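Local coordinates for cysteine desulfurase (PDB 6A6E), which catalyses the pyridoxal-phosphate-dependent removal of sulfur from L-cysteine, giving alanine and an enzyme-bound persulfide that probably supplies iron-sulfur cluster assembly, at residues 189-194 / 335-340; 312-317 / 401-406; 347-352 / 391-396; 204-209 / 227-232. All coordinates share one frame; numbering follows the deposited sequence.

Contact 1 of 4, residues 189-194 / 335-340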
loop_
_atom_site.group_PDB
_atom_site.type_symbol
_atom_site.label_atom_id
_atom_site.label_comp_id
_atom_site.label_asym_id
_atom_site.label_seq_id
_atom_site.Cartn_x
_atom_site.Cartn_y
_atom_site.Cartn_z
ATOM N N THR A 189 -4.197 24.964 -9.534
ATOM C CA THR A 189 -4.571 26.347 -9.261
ATOM C C THR A 189 -4.215 26.830 -7.895
ATOM O O THR A 189 -4.146 28.041 -7.679
ATOM C CB THR A 189 -6.046 26.602 -9.482
ATOM O OG1 THR A 189 -6.817 25.997 -8.418
ATOM C CG2 THR A 189 -6.480 26.100 -10.808
ATOM N N GLY A 190 -4.005 25.911 -6.943
ATOM C CA GLY A 190 -3.715 26.291 -5.532
ATOM C C GLY A 190 -4.990 26.701 -4.777
ATOM O O GLY A 190 -4.937 27.083 -3.614
ATOM N N GLN A 191 -6.148 26.645 -5.425
ATOM C CA GLN A 191 -7.371 27.170 -4.805
ATOM C C GLN A 191 -7.903 26.237 -3.707
ATOM O O GLN A 191 -8.282 25.089 -4.003
ATOM C CB GLN A 191 -8.493 27.366 -5.845
ATOM C CG GLN A 191 -9.718 28.038 -5.221
ATOM C CD GLN A 191 -10.906 28.186 -6.130
ATOM O OE1 GLN A 191 -10.886 27.731 -7.267
ATOM N NE2 GLN A 191 -12.000 28.782 -5.595
ATOM N N GLU A 192 -7.940 26.714 -2.465
ATOM C CA GLU A 192 -8.705 26.046 -1.410
ATOM C C GLU A 192 -10.212 26.218 -1.654
ATOM O O GLU A 192 -10.674 27.319 -1.800
ATOM C CB GLU A 192 -8.337 26.571 -0.032
ATOM C CG GLU A 192 -6.859 26.310 0.313
ATOM C CD GLU A 192 -6.421 26.849 1.674
ATOM O OE1 GLU A 192 -7.187 27.622 2.285
ATOM O OE2 GLU A 192 -5.292 26.507 2.144
ATOM N N MET A 193 -10.948 25.106 -1.715
ATOM C CA MET A 193 -12.336 25.122 -2.077
ATOM C C MET A 193 -13.257 25.420 -0.870
ATOM O O MET A 193 -12.950 25.061 0.267
ATOM C CB MET A 193 -12.760 23.794 -2.727
ATOM C CG MET A 193 -12.062 23.468 -4.046
ATOM S SD MET A 193 -12.239 24.772 -5.325
ATOM C CE MET A 193 -11.139 24.218 -6.638
ATOM N N PRO A 194 -14.404 26.034 -1.150
ATOM C CA PRO A 194 -15.386 26.372 -0.149
ATOM C C PRO A 194 -16.201 25.121 0.186
ATOM O O PRO A 194 -17.364 24.970 -0.192
ATOM C CB PRO A 194 -16.203 27.483 -0.850
ATOM C CG PRO A 194 -16.244 27.023 -2.266
ATOM C CD PRO A 194 -14.819 26.484 -2.497
ATOM N N TYR A 335 -1.584 30.983 -13.209
ATOM C CA TYR A 335 -2.945 30.417 -13.217
ATOM C C TYR A 335 -3.522 30.350 -11.826
ATOM O O TYR A 335 -2.799 30.340 -10.832
ATOM C CB TYR A 335 -3.000 29.060 -13.970
ATOM C CG TYR A 335 -2.226 29.155 -15.281
ATOM C CD1 TYR A 335 -2.774 29.752 -16.393
ATOM C CD2 TYR A 335 -0.907 28.762 -15.342
ATOM C CE1 TYR A 335 -2.050 29.932 -17.569
ATOM C CE2 TYR A 335 -0.168 28.895 -16.508
ATOM C CZ TYR A 335 -0.720 29.531 -17.604
ATOM O OH TYR A 335 0.049 29.655 -18.731
ATOM N N GLY A 336 -4.837 30.313 -11.746
ATOM C CA GLY A 336 -5.521 30.218 -10.466
ATOM C C GLY A 336 -6.009 31.583 -9.961
ATOM O O GLY A 336 -5.809 32.579 -10.613
ATOM N N PRO A 337 -6.672 31.610 -8.802
ATOM C CA PRO A 337 -7.218 32.827 -8.204
ATOM C C PRO A 337 -6.125 33.717 -7.653
ATOM O O PRO A 337 -5.100 33.244 -7.164
ATOM C CB PRO A 337 -8.082 32.278 -7.035
ATOM C CG PRO A 337 -7.333 31.003 -6.644
ATOM C CD PRO A 337 -6.981 30.420 -7.979
ATOM N N ILE A 338 -6.330 35.021 -7.746
ATOM C CA ILE A 338 -5.370 35.973 -7.183
ATOM C C ILE A 338 -6.127 36.552 -6.014
ATOM O O ILE A 338 -6.718 37.612 -6.109
ATOM C CB ILE A 338 -4.939 37.092 -8.176
ATOM C CG1 ILE A 338 -4.562 36.527 -9.541
ATOM C CG2 ILE A 338 -3.770 37.878 -7.577
ATOM C CD1 ILE A 338 -3.256 35.725 -9.503
ATOM N N ASP A 339 -6.178 35.795 -4.944
ATOM C CA ASP A 339 -7.003 36.104 -3.794
ATOM C C ASP A 339 -6.548 35.144 -2.690
ATOM O O ASP A 339 -5.595 34.388 -2.898
ATOM C CB ASP A 339 -8.514 36.056 -4.105
ATOM C CG ASP A 339 -9.080 34.651 -4.210
ATOM O OD1 ASP A 339 -8.453 33.654 -3.786
ATOM O OD2 ASP A 339 -10.193 34.531 -4.722
ATOM N N SER A 340 -7.148 35.201 -1.509
ATOM C CA SER A 340 -6.543 34.513 -0.352
ATOM C C SER A 340 -6.930 33.016 -0.296
ATOM O O SER A 340 -6.414 32.274 0.556
ATOM C CB SER A 340 -7.008 35.183 0.934
ATOM O OG SER A 340 -8.409 34.956 1.045
#

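Contact 2 of 4, residues 312-317 / 401-406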
loop_
_atom_site.group_PDB
_atom_site.type_symbol
_atom_site.label_atom_id
_atom_site.label_comp_id
_atom_site.label_asym_id
_atom_site.label_seq_id
_atom_site.Cartn_x
_atom_site.Cartn_y
_atom_site.Cartn_z
ATOM N N GLU A 312 0.588 25.876 9.537
ATOM C CA GLU A 312 -0.350 26.443 8.673
ATOM C C GLU A 312 -0.080 27.906 8.375
ATOM O O GLU A 312 -0.100 28.300 7.190
ATOM C CB GLU A 312 -1.747 26.237 9.224
ATOM C CG GLU A 312 -2.826 26.917 8.427
ATOM C CD GLU A 312 -4.235 26.690 8.964
ATOM O OE1 GLU A 312 -4.575 25.679 9.670
ATOM O OE2 GLU A 312 -5.073 27.528 8.590
ATOM N N LYS A 313 0.198 28.694 9.421
ATOM C CA LYS A 313 0.576 30.106 9.252
ATOM C C LYS A 313 1.851 30.289 8.461
ATOM O O LYS A 313 1.903 31.177 7.641
ATOM C CB LYS A 313 0.734 30.832 10.617
ATOM C CG LYS A 313 -0.573 31.267 11.264
ATOM C CD LYS A 313 -1.009 32.628 10.689
ATOM C CE LYS A 313 -2.371 33.132 11.183
ATOM N NZ LYS A 313 -3.522 32.471 10.488
ATOM N N HIS A 314 2.882 29.486 8.733
ATOM C CA HIS A 314 4.131 29.580 8.009
ATOM C C HIS A 314 3.912 29.333 6.519
ATOM O O HIS A 314 4.309 30.152 5.680
ATOM C CB HIS A 314 5.164 28.641 8.571
ATOM C CG HIS A 314 6.432 28.582 7.781
ATOM N ND1 HIS A 314 7.246 29.677 7.590
ATOM C CD2 HIS A 314 7.062 27.545 7.176
ATOM C CE1 HIS A 314 8.311 29.325 6.896
ATOM N NE2 HIS A 314 8.230 28.037 6.630
ATOM N N VAL A 315 3.230 28.239 6.193
ATOM C CA VAL A 315 2.912 27.959 4.805
ATOM C C VAL A 315 2.076 29.077 4.162
ATOM O O VAL A 315 2.295 29.435 3.024
ATOM C CB VAL A 315 2.197 26.582 4.635
ATOM C CG1 VAL A 315 1.888 26.372 3.183
ATOM C CG2 VAL A 315 3.119 25.453 5.034
ATOM N N GLU A 316 1.138 29.632 4.920
ATOM C CA GLU A 316 0.356 30.764 4.477
ATOM C C GLU A 316 1.246 31.965 4.129
ATOM O O GLU A 316 1.098 32.550 3.077
ATOM C CB GLU A 316 -0.663 31.123 5.559
ATOM C CG GLU A 316 -1.636 32.219 5.222
ATOM C CD GLU A 316 -2.862 32.144 6.124
ATOM O OE1 GLU A 316 -2.706 32.349 7.354
ATOM O OE2 GLU A 316 -3.972 31.858 5.618
ATOM N N GLU A 317 2.202 32.287 4.964
ATOM C CA GLU A 317 3.041 33.460 4.688
ATOM C C GLU A 317 3.992 33.166 3.518
ATOM O O GLU A 317 4.257 34.033 2.684
ATOM C CB GLU A 317 3.779 33.961 5.956
ATOM C CG GLU A 317 5.145 33.345 6.209
ATOM C CD GLU A 317 5.696 33.596 7.630
ATOM O OE1 GLU A 317 5.245 34.629 8.231
ATOM O OE2 GLU A 317 6.566 32.756 8.110
ATOM N N VAL A 401 5.288 25.147 -1.996
ATOM C CA VAL A 401 6.010 25.377 -0.754
ATOM C C VAL A 401 5.456 24.515 0.382
ATOM O O VAL A 401 4.278 24.132 0.370
ATOM C CB VAL A 401 5.978 26.870 -0.294
ATOM C CG1 VAL A 401 6.744 27.735 -1.250
ATOM C CG2 VAL A 401 4.550 27.428 -0.232
ATOM N N TYR A 402 6.328 24.256 1.366
ATOM C CA TYR A 402 5.913 23.547 2.566
ATOM C C TYR A 402 6.830 23.941 3.739
ATOM O O TYR A 402 7.579 24.931 3.662
ATOM C CB TYR A 402 5.913 22.008 2.307
ATOM C CG TYR A 402 5.067 21.203 3.313
ATOM C CD1 TYR A 402 3.758 21.544 3.573
ATOM C CD2 TYR A 402 5.564 20.094 3.949
ATOM C CE1 TYR A 402 2.967 20.834 4.448
ATOM C CE2 TYR A 402 4.775 19.364 4.840
ATOM C CZ TYR A 402 3.479 19.748 5.094
ATOM O OH TYR A 402 2.706 19.028 5.971
ATOM N N LEU A 403 6.768 23.168 4.820
ATOM C CA LEU A 403 7.249 23.550 6.128
ATOM C C LEU A 403 8.670 24.098 6.177
ATOM O O LEU A 403 8.920 25.153 6.802
ATOM C CB LEU A 403 7.196 22.314 7.055
ATOM C CG LEU A 403 7.752 22.490 8.455
ATOM C CD1 LEU A 403 6.957 23.593 9.124
ATOM C CD2 LEU A 403 7.673 21.236 9.283
ATOM N N TYR A 404 9.591 23.351 5.563
ATOM C CA TYR A 404 11.007 23.569 5.595
ATOM C C TYR A 404 11.448 24.578 4.468
ATOM O O TYR A 404 12.640 24.735 4.212
ATOM C CB TYR A 404 11.778 22.207 5.453
ATOM C CG TYR A 404 11.106 21.269 4.429
ATOM C CD1 TYR A 404 11.035 21.612 3.062
ATOM C CD2 TYR A 404 10.454 20.111 4.849
ATOM C CE1 TYR A 404 10.363 20.816 2.139
ATOM C CE2 TYR A 404 9.738 19.295 3.942
ATOM C CZ TYR A 404 9.700 19.645 2.598
ATOM O OH TYR A 404 8.999 18.889 1.735
ATOM N N ASN A 405 10.527 25.201 3.774
ATOM C CA ASN A 405 10.907 26.231 2.802
ATOM C C ASN A 405 11.035 27.624 3.469
ATOM O O ASN A 405 10.506 27.865 4.550
ATOM C CB ASN A 405 9.931 26.316 1.617
ATOM C CG ASN A 405 10.042 25.130 0.672
ATOM O OD1 ASN A 405 9.020 24.464 0.404
ATOM N ND2 ASN A 405 11.269 24.835 0.165
ATOM N N THR A 406 11.768 28.511 2.811
ATOM C CA THR A 406 12.048 29.874 3.308
ATOM C C THR A 406 11.755 30.915 2.249
ATOM O O THR A 406 11.543 30.604 1.065
ATOM C CB THR A 406 13.532 30.035 3.714
ATOM O OG1 THR A 406 14.361 29.970 2.545
ATOM C CG2 THR A 406 13.935 28.973 4.744
#

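Contact 3 of 4, residues 347-352 / 391-396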
loop_
_atom_site.group_PDB
_atom_site.type_symbol
_atom_site.label_atom_id
_atom_site.label_comp_id
_atom_site.label_asym_id
_atom_site.label_seq_id
_atom_site.Cartn_x
_atom_site.Cartn_y
_atom_site.Cartn_z
ATOM N N SER A 347 1.182 27.659 -10.264
ATOM C CA SER A 347 1.393 27.116 -11.577
ATOM C C SER A 347 1.491 28.319 -12.529
ATOM O O SER A 347 0.696 29.279 -12.399
ATOM C CB SER A 347 0.243 26.196 -11.986
ATOM O OG SER A 347 0.322 24.965 -11.187
ATOM N N PHE A 348 2.413 28.235 -13.485
ATOM C CA PHE A 348 2.802 29.409 -14.332
ATOM C C PHE A 348 3.567 28.943 -15.580
ATOM O O PHE A 348 3.971 27.787 -15.658
ATOM C CB PHE A 348 3.692 30.435 -13.548
ATOM C CG PHE A 348 5.070 29.904 -13.187
ATOM C CD1 PHE A 348 5.234 29.137 -12.062
ATOM C CD2 PHE A 348 6.172 30.121 -13.993
ATOM C CE1 PHE A 348 6.482 28.627 -11.733
ATOM C CE2 PHE A 348 7.410 29.599 -13.701
ATOM C CZ PHE A 348 7.576 28.848 -12.541
ATOM N N ASN A 349 3.680 29.849 -16.566
ATOM C CA ASN A 349 4.511 29.694 -17.754
ATOM C C ASN A 349 5.389 30.952 -17.980
ATOM O O ASN A 349 4.985 32.066 -17.683
ATOM C CB ASN A 349 3.619 29.451 -18.952
ATOM C CG ASN A 349 3.298 27.973 -19.136
ATOM O OD1 ASN A 349 4.200 27.168 -19.101
ATOM N ND2 ASN A 349 2.029 27.629 -19.254
ATOM N N VAL A 350 6.618 30.747 -18.451
ATOM C CA VAL A 350 7.506 31.822 -18.804
ATOM C C VAL A 350 7.245 32.064 -20.289
ATOM O O VAL A 350 7.297 31.124 -21.084
ATOM C CB VAL A 350 8.954 31.427 -18.555
ATOM C CG1 VAL A 350 9.906 32.503 -19.085
ATOM C CG2 VAL A 350 9.158 31.207 -17.074
ATOM N N LYS A 351 6.877 33.302 -20.649
ATOM C CA LYS A 351 6.637 33.679 -22.072
ATOM C C LYS A 351 7.775 33.290 -22.950
ATOM O O LYS A 351 8.947 33.674 -22.702
ATOM C CB LYS A 351 6.392 35.174 -22.236
ATOM C CG LYS A 351 4.954 35.533 -21.888
ATOM C CD LYS A 351 4.753 37.008 -21.501
ATOM C CE LYS A 351 3.700 37.179 -20.410
ATOM N NZ LYS A 351 2.982 38.471 -20.544
ATOM N N GLY A 352 7.434 32.483 -23.936
ATOM C CA GLY A 352 8.354 32.111 -24.973
ATOM C C GLY A 352 9.226 30.956 -24.599
ATOM O O GLY A 352 10.068 30.600 -25.404
ATOM N N ASP A 391 1.353 31.789 -26.238
ATOM C CA ASP A 391 1.247 30.584 -26.994
ATOM C C ASP A 391 1.280 29.447 -25.947
ATOM O O ASP A 391 2.352 29.037 -25.504
ATOM C CB ASP A 391 2.433 30.525 -27.961
ATOM C CG ASP A 391 2.311 29.433 -28.975
ATOM O OD1 ASP A 391 1.194 28.912 -29.172
ATOM O OD2 ASP A 391 3.344 29.099 -29.599
ATOM N N PHE A 392 0.106 28.969 -25.546
ATOM C CA PHE A 392 -0.034 28.083 -24.393
ATOM C C PHE A 392 0.452 26.675 -24.739
ATOM O O PHE A 392 -0.100 26.015 -25.609
ATOM C CB PHE A 392 -1.492 28.055 -23.887
ATOM C CG PHE A 392 -1.699 27.244 -22.604
ATOM C CD1 PHE A 392 -1.291 27.740 -21.387
ATOM C CD2 PHE A 392 -2.334 25.996 -22.634
ATOM C CE1 PHE A 392 -1.477 27.004 -20.217
ATOM C CE2 PHE A 392 -2.540 25.257 -21.476
ATOM C CZ PHE A 392 -2.100 25.762 -20.266
ATOM N N PRO A 393 1.449 26.192 -23.996
ATOM C CA PRO A 393 2.085 24.927 -24.292
ATOM C C PRO A 393 1.340 23.715 -23.810
ATOM O O PRO A 393 1.883 22.646 -23.867
ATOM C CB PRO A 393 3.427 25.057 -23.573
ATOM C CG PRO A 393 3.159 25.981 -22.453
ATOM C CD PRO A 393 2.162 26.950 -22.953
ATOM N N ASN A 394 0.120 23.860 -23.317
ATOM C CA ASN A 394 -0.700 22.707 -22.848
ATOM C C ASN A 394 -0.149 21.976 -21.638
ATOM O O ASN A 394 -0.422 20.794 -21.425
ATOM C CB ASN A 394 -0.982 21.748 -23.995
ATOM C CG ASN A 394 -1.876 22.380 -25.049
ATOM O OD1 ASN A 394 -2.805 23.155 -24.741
ATOM N ND2 ASN A 394 -1.580 22.082 -26.299
ATOM N N SER A 395 0.577 22.751 -20.840
ATOM C CA SER A 395 1.259 22.319 -19.662
ATOM C C SER A 395 1.727 23.555 -18.958
ATOM O O SER A 395 1.625 24.670 -19.517
ATOM C CB SER A 395 2.471 21.428 -19.984
ATOM O OG SER A 395 3.238 21.985 -21.022
ATOM N N THR A 396 2.223 23.383 -17.721
ATOM C CA THR A 396 2.731 24.508 -16.932
ATOM C C THR A 396 3.898 24.077 -16.099
ATOM O O THR A 396 4.177 22.898 -15.983
ATOM C CB THR A 396 1.673 25.142 -15.956
ATOM O OG1 THR A 396 1.675 24.419 -14.723
ATOM C CG2 THR A 396 0.264 25.164 -16.561
HETATM O O HOH W 1 4.857 31.156 -24.357
#

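Contact 4 of 4, residues 204-209 / 227-232. With GOL (glycerol), chain K.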
loop_
_atom_site.group_PDB
_atom_site.type_symbol
_atom_site.label_atom_id
_atom_site.label_comp_id
_atom_site.label_asym_id
_atom_site.label_seq_id
_atom_site.Cartn_x
_atom_site.Cartn_y
_atom_site.Cartn_z
ATOM N N ASN A 204 -28.298 16.856 0.156
ATOM C CA ASN A 204 -28.617 15.438 0.089
ATOM C C ASN A 204 -27.570 14.545 -0.544
ATOM O O ASN A 204 -27.806 13.345 -0.639
ATOM C CB ASN A 204 -29.837 15.215 -0.770
ATOM C CG ASN A 204 -31.073 15.581 -0.068
ATOM O OD1 ASN A 204 -31.359 15.016 0.958
ATOM N ND2 ASN A 204 -31.785 16.586 -0.580
ATOM N N ALA A 205 -26.453 15.098 -1.007
ATOM C CA ALA A 205 -25.458 14.271 -1.711
ATOM C C ALA A 205 -24.566 13.563 -0.710
ATOM O O ALA A 205 -24.434 14.003 0.430
ATOM C CB ALA A 205 -24.657 15.090 -2.698
ATOM N N THR A 206 -24.038 12.418 -1.098
ATOM C CA THR A 206 -22.844 11.850 -0.421
ATOM C C THR A 206 -21.713 12.719 -0.871
ATOM O O THR A 206 -21.370 12.758 -2.075
ATOM C CB THR A 206 -22.583 10.394 -0.832
ATOM O OG1 THR A 206 -23.638 9.597 -0.330
ATOM C CG2 THR A 206 -21.289 9.830 -0.216
ATOM N N LEU A 207 -21.143 13.434 0.077
ATOM C CA LEU A 207 -20.025 14.333 -0.186
ATOM C C LEU A 207 -18.616 13.746 0.188
ATOM O O LEU A 207 -18.283 13.499 1.375
ATOM C CB LEU A 207 -20.256 15.677 0.503
ATOM C CG LEU A 207 -19.149 16.734 0.392
ATOM C CD1 LEU A 207 -18.818 17.179 -1.022
ATOM C CD2 LEU A 207 -19.564 17.927 1.228
ATOM N N ILE A 208 -17.779 13.637 -0.851
ATOM C CA ILE A 208 -16.400 13.210 -0.748
ATOM C C ILE A 208 -15.463 14.382 -1.028
ATOM O O ILE A 208 -15.613 15.130 -2.036
ATOM C CB ILE A 208 -16.114 12.093 -1.793
ATOM C CG1 ILE A 208 -17.095 10.964 -1.614
ATOM C CG2 ILE A 208 -14.635 11.629 -1.690
ATOM C CD1 ILE A 208 -17.214 10.069 -2.821
ATOM N N VAL A 209 -14.448 14.525 -0.176
ATOM C CA VAL A 209 -13.416 15.487 -0.416
ATOM C C VAL A 209 -12.080 14.792 -0.606
ATOM O O VAL A 209 -11.689 13.970 0.211
ATOM C CB VAL A 209 -13.354 16.510 0.749
ATOM C CG1 VAL A 209 -12.134 17.366 0.663
ATOM C CG2 VAL A 209 -14.596 17.411 0.720
ATOM N N VAL A 227 -18.397 16.668 5.966
ATOM C CA VAL A 227 -18.187 15.777 4.850
ATOM C C VAL A 227 -18.568 14.371 5.218
ATOM O O VAL A 227 -18.469 13.957 6.361
ATOM C CB VAL A 227 -16.704 15.765 4.355
ATOM C CG1 VAL A 227 -16.278 17.114 3.838
ATOM C CG2 VAL A 227 -15.729 15.320 5.410
ATOM N N ASP A 228 -18.998 13.604 4.227
ATOM C CA ASP A 228 -19.240 12.183 4.409
ATOM C C ASP A 228 -17.981 11.317 4.366
ATOM O O ASP A 228 -17.880 10.352 5.118
ATOM C CB ASP A 228 -20.241 11.774 3.373
ATOM C CG ASP A 228 -21.621 12.560 3.579
ATOM O OD1 ASP A 228 -22.062 12.666 4.727
ATOM O OD2 ASP A 228 -22.150 13.130 2.626
ATOM N N PHE A 229 -17.078 11.638 3.464
ATOM C CA PHE A 229 -15.829 10.940 3.312
ATOM C C PHE A 229 -14.767 11.971 3.004
ATOM O O PHE A 229 -15.052 12.973 2.315
ATOM C CB PHE A 229 -15.869 9.899 2.170
ATOM C CG PHE A 229 -16.876 8.821 2.362
ATOM C CD1 PHE A 229 -16.614 7.755 3.187
ATOM C CD2 PHE A 229 -18.136 8.950 1.799
ATOM C CE1 PHE A 229 -17.552 6.807 3.429
ATOM C CE2 PHE A 229 -19.082 7.968 2.011
ATOM C CZ PHE A 229 -18.799 6.897 2.832
ATOM N N LEU A 230 -13.552 11.710 3.518
ATOM C CA LEU A 230 -12.344 12.445 3.150
ATOM C C LEU A 230 -11.153 11.457 2.950
ATOM O O LEU A 230 -10.974 10.528 3.734
ATOM C CB LEU A 230 -11.980 13.443 4.238
ATOM C CG LEU A 230 -10.820 14.406 3.945
ATOM C CD1 LEU A 230 -11.242 15.844 4.065
ATOM C CD2 LEU A 230 -9.677 14.175 4.912
ATOM N N VAL A 231 -10.306 11.738 1.962
ATOM C CA VAL A 231 -9.123 10.944 1.704
ATOM C C VAL A 231 -7.857 11.812 1.659
ATOM O O VAL A 231 -7.908 12.939 1.186
ATOM C CB VAL A 231 -9.278 10.172 0.400
ATOM C CG1 VAL A 231 -10.407 9.132 0.508
ATOM C CG2 VAL A 231 -9.520 11.081 -0.805
ATOM N N PHE A 232 -6.717 11.268 2.077
ATOM C CA PHE A 232 -5.453 11.926 1.848
ATOM C C PHE A 232 -4.300 10.897 1.847
ATOM O O PHE A 232 -4.511 9.731 2.225
ATOM C CB PHE A 232 -5.254 13.086 2.885
ATOM C CG PHE A 232 -4.973 12.642 4.324
ATOM C CD1 PHE A 232 -6.000 12.470 5.246
ATOM C CD2 PHE A 232 -3.665 12.481 4.763
ATOM C CE1 PHE A 232 -5.729 12.084 6.555
ATOM C CE2 PHE A 232 -3.395 12.113 6.050
ATOM C CZ PHE A 232 -4.441 11.936 6.969
HETATM C C1 GOL K . -25.310 13.746 4.566
HETATM O O1 GOL K . -24.473 13.191 5.586
HETATM C C2 GOL K . -25.912 12.713 3.603
HETATM O O2 GOL K . -26.455 13.415 2.484
HETATM C C3 GOL K . -24.889 11.718 3.065
HETATM O O3 GOL K . -25.425 10.397 2.893
#

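Contact 1 of 4, residues 189-194 / 335-340
Thr-189 and Gln-191 pack against Gly-336 and Pro-337 in a small, buried junction between two loops. Packing is closest where the backbones converge: the CA atoms of Thr-189 and Gly-336 are 4.2 Å apart, and Thr-189 CB lies 3.8 Å from Gly-336 CA. A side chain at Gly-336 would point straight into the carbonyl oxygen of Thr-189, so the glycine is needed for this approach. The Pro-337 ring then wedges in, with CD 3.7 Å from Thr-189 O and CG 3.9 Å from Gln-191 CB. Gln-191 runs aslant over CG of the ring, with its own CG anti to the backbone N (chi1 -175°) and the chain extended beyond it, which carries the amide past the proline to the carbonyl oxygen of Ile-162. Thr-189 OG1 turns back instead and accepts from Gln-191 N at 3.1 Å, forming an ST turn that holds the two contacting residues in place. An alanine at Pro-337 would remove CG and CD, and would probably open a gap beside Gln-191 CB while allowing the loop to flex. The other side is loose: Ile-338 to Ser-340 swing out to solvent, and Glu-192, partly exposed, forms a salt bridge with Lys-218. Polar links between the loops come just farther along, where Gly-190 and Glu-192 make backbone bonds to Lys-343 and Ser-341. The site is a domain junction of a fold type I PLP enzyme, where the loop following cofactor-pocket residues Gln-185 and Asn-187 of the large domain meets the edge strand 332-334 of the smaller domain's sheet.

Contact 2 of 4, residues 312-317 / 401-406
Residues 312-317 of helix 308-327 lie against a loop that folds into a type I beta turn from Tyr-402 to Asn-405, and the backbones come nearest at Val-315 and Tyr-402, whose CA atoms are 5.8 Å apart. His-314 reaches across to the turn. With CG anti to the backbone N (chi1 174°), its ring leaves the helix toward the loop and puts NE2 among backbone carbonyls. NE2 donates to Asn-405 O at 3.1 Å, an appreciably bent bond (138°) whose acceptor stays near the ring plane; Leu-403 O also sits at the ring edge, 3.0 Å from NE2. At the other nitrogen, ND1 donates to Glu-317 OE2 at 3.2 Å and 165°, on the anti side of the carboxylate. Gripped at both ends, the imidazole can hardly flip, and the carboxylate beside it would probably favour a protonated ring. The turn is itself braced by Asn-405, whose OD1 accepts from Tyr-402 N at 2.9 Å, in the carbonyl plane and on a lone pair. Beside the histidine, Val-315 makes the apolar part of the contact, its branches dividing the work: CG2 touches Tyr-402 CD1 at 4.2 Å and CG1 approaches Val-401 CG2 at 4.5 Å. The Tyr-402 hydroxyl is hydrogen-bonded to the carbonyl of Pro-216. The loop connects strand 396-400 to helix 407-423, with Thr-406 as the N-cap, while Leu-403 fits between Val-311 of helix 308-327 and Ile-18 of helix 12-20.

Contact 3 of 4, residues 347-352 / 391-396
Asn-349 reaches from strand 345-350 into the curve of loop 391-396. Its CB points at the loop, and CG, set beside the backbone N (chi1 -87°), comes 3.7 Å from Ser-395 O. Of the two tips, OD1 rests 3.7 Å from Pro-393 CG and is equally close to the CA of Thr-396. ND2 donates to Ser-395 O at 3.0 Å in a nearly straight bond (169°) that lies in both the amide and the carbonyl planes; it also bonds to the hydroxyl of Tyr-335 and passes 3.7 Å from Phe-392 CE1, the ring standing almost perpendicular to the amide. These two bonds to ND2 fix the rotation of the amide and tell its N from its O. A leucine in place of Asn-349 would probably leave Ser-395 O and the Tyr-335 hydroxyl without their partner and let the loop shift. On the neighbouring strand, Thr-396 CB sits 3.5 Å from Phe-348 O, and Thr-396 OG1 bonds to His-375, next to the persulfide-bearing Cys-376. A side-chain amide thus pins the loop where strand 396-400 begins beside the C-terminal end of its antiparallel neighbour 345-350, in the sheet of the smaller domain.

Contact 4 of 4, residues 204-209 / 227-232
Asp-228 and Phe-229 share one first torsion (chi1 -62° and -61°), with CG beside the backbone N, and both reach strand 206-209. The carboxylate of Asp-228 turns back to the Leu-207 amide: OD2 accepts from Leu-207 N at 2.8 Å, virtually straight (176°), through its anti lone pair. Salt bridges to Arg-199 at OD2 and Lys-249 at OD1 probably offset much of its buried charge, and a glycerol, probably from the crystallisation liquor, bonds through O1 to Asp-228 OD1 at 2.6 Å and through O2 to Ala-205 O. Phe-229 offers its ring edge to Thr-206 CG2, 3.6 Å from CE2. Beyond them the backbones pair in parallel: Phe-229 N donates to Leu-207 O, Val-209 N to Phe-229 O at 3.0 Å, and Val-231 N to Val-209 O. Ile-208 and Phe-229 share one face of the sheet, against helix 103-116. On the other, Val-209 CG1 meets Leu-230 CD1 at 3.8 Å; Val-209 CG2 touches Val-227 CG1 at 3.6 Å, and both valines pack on Ile-195 of helix 195-201. These are the adjacent strands of a beta-alpha-beta unit in the large-domain sheet, whose C-terminal ends lead to PLP-pocket residues Asp-210 and Ser-233.

How the contacts relate
Contacts 1, 2 and 4 are buried, whereas contact 3 lies farther from the chain centre and is partly open. Contact 4 is regular strand pairing inside the large-domain sheet; the other three involve loops. Contacts 1 and 3 meet directly through Tyr-335, whose N probably bonds to the Ser-347 carbonyl. Contacts 3 and 2 lie at the start and just past the end of strand 396-400, with their centres about 25 Å apart. Chemistry follows place: apolar touch at the domain junction, a histidine hydrogen bond from helix to turn, a side-chain amide at the loop and a carboxylate held by salt bridges at the strand start.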